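Local coordinates for cellulose 1,4-beta-cellobiosidase (Thermobifida fusca, PDB 4JJJ), which probably hydrolyses cellulose to cellobiose as a family 48 glycoside hydrolase, this chain being the catalytic domain of a longer secreted enzyme that also carries a carbohydrate-binding module, at residues A[328-333]-A[425-430]. The protein carries 1 engineered substitution. Sequence-based numbering, arbitrary orientation.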
loop_
_atom_site.group_PDB
_atom_site.type_symbol
_atom_site.label_atom_id
_atom_site.label_comp_id
_atom_site.label_asym_id
_atom_site.label_seq_id
_atom_site.Cartn_x
_atom_site.Cartn_y
_atom_site.Cartn_z
ATOM N N ASN A 328 -5.616 -2.655 -9.648
ATOM C CA ASN A 328 -4.795 -3.706 -10.203
ATOM C C ASN A 328 -5.629 -4.511 -11.147
ATOM O O ASN A 328 -6.198 -5.544 -10.788
ATOM C CB ASN A 328 -4.174 -4.576 -9.111
ATOM C CG ASN A 328 -3.012 -5.369 -9.611
ATOM O OD1 ASN A 328 -3.028 -5.875 -10.728
ATOM N ND2 ASN A 328 -1.944 -5.455 -8.801
ATOM N N VAL A 329 -5.636 -3.998 -12.375
ATOM C CA VAL A 329 -6.505 -4.612 -13.360
ATOM C C VAL A 329 -5.960 -5.995 -13.759
ATOM O O VAL A 329 -6.731 -6.839 -14.284
ATOM C CB VAL A 329 -6.668 -3.714 -14.555
ATOM C CG1 VAL A 329 -7.449 -2.468 -14.112
ATOM C CG2 VAL A 329 -5.396 -3.437 -15.331
ATOM N N LEU A 330 -4.673 -6.223 -13.569
ATOM C CA LEU A 330 -4.087 -7.536 -13.874
ATOM C C LEU A 330 -4.504 -8.543 -12.843
ATOM O O LEU A 330 -4.988 -9.622 -13.227
ATOM C CB LEU A 330 -2.535 -7.376 -13.943
ATOM C CG LEU A 330 -1.668 -8.535 -14.415
ATOM C CD1 LEU A 330 -1.812 -9.759 -13.506
ATOM C CD2 LEU A 330 -1.998 -8.930 -15.860
ATOM N N ALA A 331 -4.425 -8.230 -11.582
ATOM C CA ALA A 331 -4.969 -9.076 -10.527
ATOM C C ALA A 331 -6.475 -9.338 -10.731
ATOM O O ALA A 331 -6.914 -10.473 -10.487
ATOM C CB ALA A 331 -4.676 -8.519 -9.172
ATOM N N ALA A 332 -7.228 -8.297 -11.100
ATOM C CA ALA A 332 -8.690 -8.452 -11.299
ATOM C C ALA A 332 -9.015 -9.381 -12.470
ATOM O O ALA A 332 -9.901 -10.257 -12.359
ATOM C CB ALA A 332 -9.375 -7.134 -11.409
ATOM N N TYR A 333 -8.204 -9.250 -13.523
ATOM C CA TYR A 333 -8.348 -10.143 -14.689
ATOM C C TYR A 333 -8.058 -11.539 -14.197
ATOM O O TYR A 333 -8.808 -12.494 -14.556
ATOM C CB TYR A 333 -7.287 -9.722 -15.739
ATOM C CG TYR A 333 -7.074 -10.828 -16.765
ATOM C CD1 TYR A 333 -7.992 -10.994 -17.747
ATOM C CD2 TYR A 333 -5.942 -11.555 -16.758
ATOM C CE1 TYR A 333 -7.768 -11.967 -18.742
ATOM C CE2 TYR A 333 -5.765 -12.572 -17.672
ATOM C CZ TYR A 333 -6.704 -12.733 -18.611
ATOM O OH TYR A 333 -6.494 -13.732 -19.603
ATOM N N VAL A 425 -1.718 -1.998 -15.872
ATOM C CA VAL A 425 -2.510 -1.762 -17.100
ATOM C C VAL A 425 -1.725 -2.244 -18.319
ATOM O O VAL A 425 -2.307 -2.877 -19.212
ATOM C CB VAL A 425 -2.901 -0.262 -17.204
ATOM C CG1 VAL A 425 -3.702 -0.001 -18.481
ATOM C CG2 VAL A 425 -3.699 0.123 -15.950
ATOM N N ALA A 426 -0.419 -1.918 -18.395
ATOM C CA ALA A 426 0.403 -2.377 -19.475
ATOM C C ALA A 426 0.533 -3.864 -19.489
ATOM O O ALA A 426 0.620 -4.476 -20.599
ATOM C CB ALA A 426 1.760 -1.667 -19.433
ATOM N N GLN A 427 0.655 -4.476 -18.310
ATOM C CA GLN A 427 0.765 -5.921 -18.259
ATOM C C GLN A 427 -0.555 -6.571 -18.819
ATOM O O GLN A 427 -0.472 -7.517 -19.596
ATOM C CB GLN A 427 1.001 -6.449 -16.890
ATOM C CG GLN A 427 2.427 -6.263 -16.362
ATOM C CD GLN A 427 2.649 -7.047 -15.061
ATOM O OE1 GLN A 427 1.786 -7.624 -14.444
ATOM N NE2 GLN A 427 3.866 -6.985 -14.643
ATOM N N LEU A 428 -1.702 -6.061 -18.426
ATOM C CA LEU A 428 -2.954 -6.550 -18.997
ATOM C C LEU A 428 -2.945 -6.444 -20.498
ATOM O O LEU A 428 -3.344 -7.405 -21.222
ATOM C CB LEU A 428 -4.128 -5.796 -18.381
ATOM C CG LEU A 428 -5.464 -6.161 -18.951
ATOM C CD1 LEU A 428 -5.799 -7.622 -18.502
ATOM C CD2 LEU A 428 -6.533 -5.171 -18.457
ATOM N N TYR A 429 -2.582 -5.261 -20.997
ATOM C CA TYR A 429 -2.526 -5.009 -22.423
ATOM C C TYR A 429 -1.588 -6.002 -23.128
ATOM O O TYR A 429 -1.947 -6.622 -24.100
ATOM C CB TYR A 429 -2.059 -3.563 -22.657
ATOM C CG TYR A 429 -1.929 -3.166 -24.073
ATOM C CD1 TYR A 429 -2.962 -3.322 -24.993
ATOM C CD2 TYR A 429 -0.741 -2.686 -24.513
ATOM C CE1 TYR A 429 -2.768 -2.985 -26.310
ATOM C CE2 TYR A 429 -0.523 -2.330 -25.838
ATOM C CZ TYR A 429 -1.543 -2.486 -26.735
ATOM O OH TYR A 429 -1.341 -2.047 -28.078
ATOM N N TYR A 430 -0.419 -6.280 -22.502
ATOM C CA TYR A 430 0.463 -7.317 -23.010
ATOM C C TYR A 430 -0.232 -8.666 -23.087
ATOM O O TYR A 430 -0.096 -9.378 -24.125
ATOM C CB TYR A 430 1.720 -7.344 -22.175
ATOM C CG TYR A 430 2.596 -8.548 -22.376
ATOM C CD1 TYR A 430 3.142 -8.828 -23.631
ATOM C CD2 TYR A 430 2.887 -9.365 -21.317
ATOM C CE1 TYR A 430 3.920 -9.966 -23.799
ATOM C CE2 TYR A 430 3.723 -10.500 -21.490
ATOM C CZ TYR A 430 4.218 -10.797 -22.749
ATOM O OH TYR A 430 5.071 -11.923 -22.838
#
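Leu428 holds CG anti to the backbone N (chi1 177°), and Val329 sets CG2 between its own N and carbonyl carbon; these two torsions bring Val329 CG2 and Leu428 CD2 together. Val329 CG2 lies 3.8 Å from Leu428 CD2, the two side chains crossing at about a right angle, and 3.8 Å from Val425 CA, which puts the methyl against the neighbouring backbone. The other branch of Leu428 serves a different partner: CD1 sits 3.8 Å from Tyr333 CB and meets the start of that ring obliquely. Leu330 lays CD2 beside Leu428 N (3.9 Å), with CG 3.6 Å from Gln427 OE1. That buried oxygen is satisfied by hydrogen bonds from Trp235 and Gln231 of helix 223-242. Asn328 N-caps its own helix, OD1 accepting from Ala331 N at 2.9 Å with the donor above the carbonyl plane. Phe356 of helix 348-365 also touches Leu428. The axes of the short segments 329-333 and 425-430 pass 8.7 Å apart at 45° between their N-to-C directions. With methyl contacts and no hydrogen bond across the segments, this is apolar helix-helix packing within the (alpha/alpha)6 barrel of family 48 glycoside hydrolases.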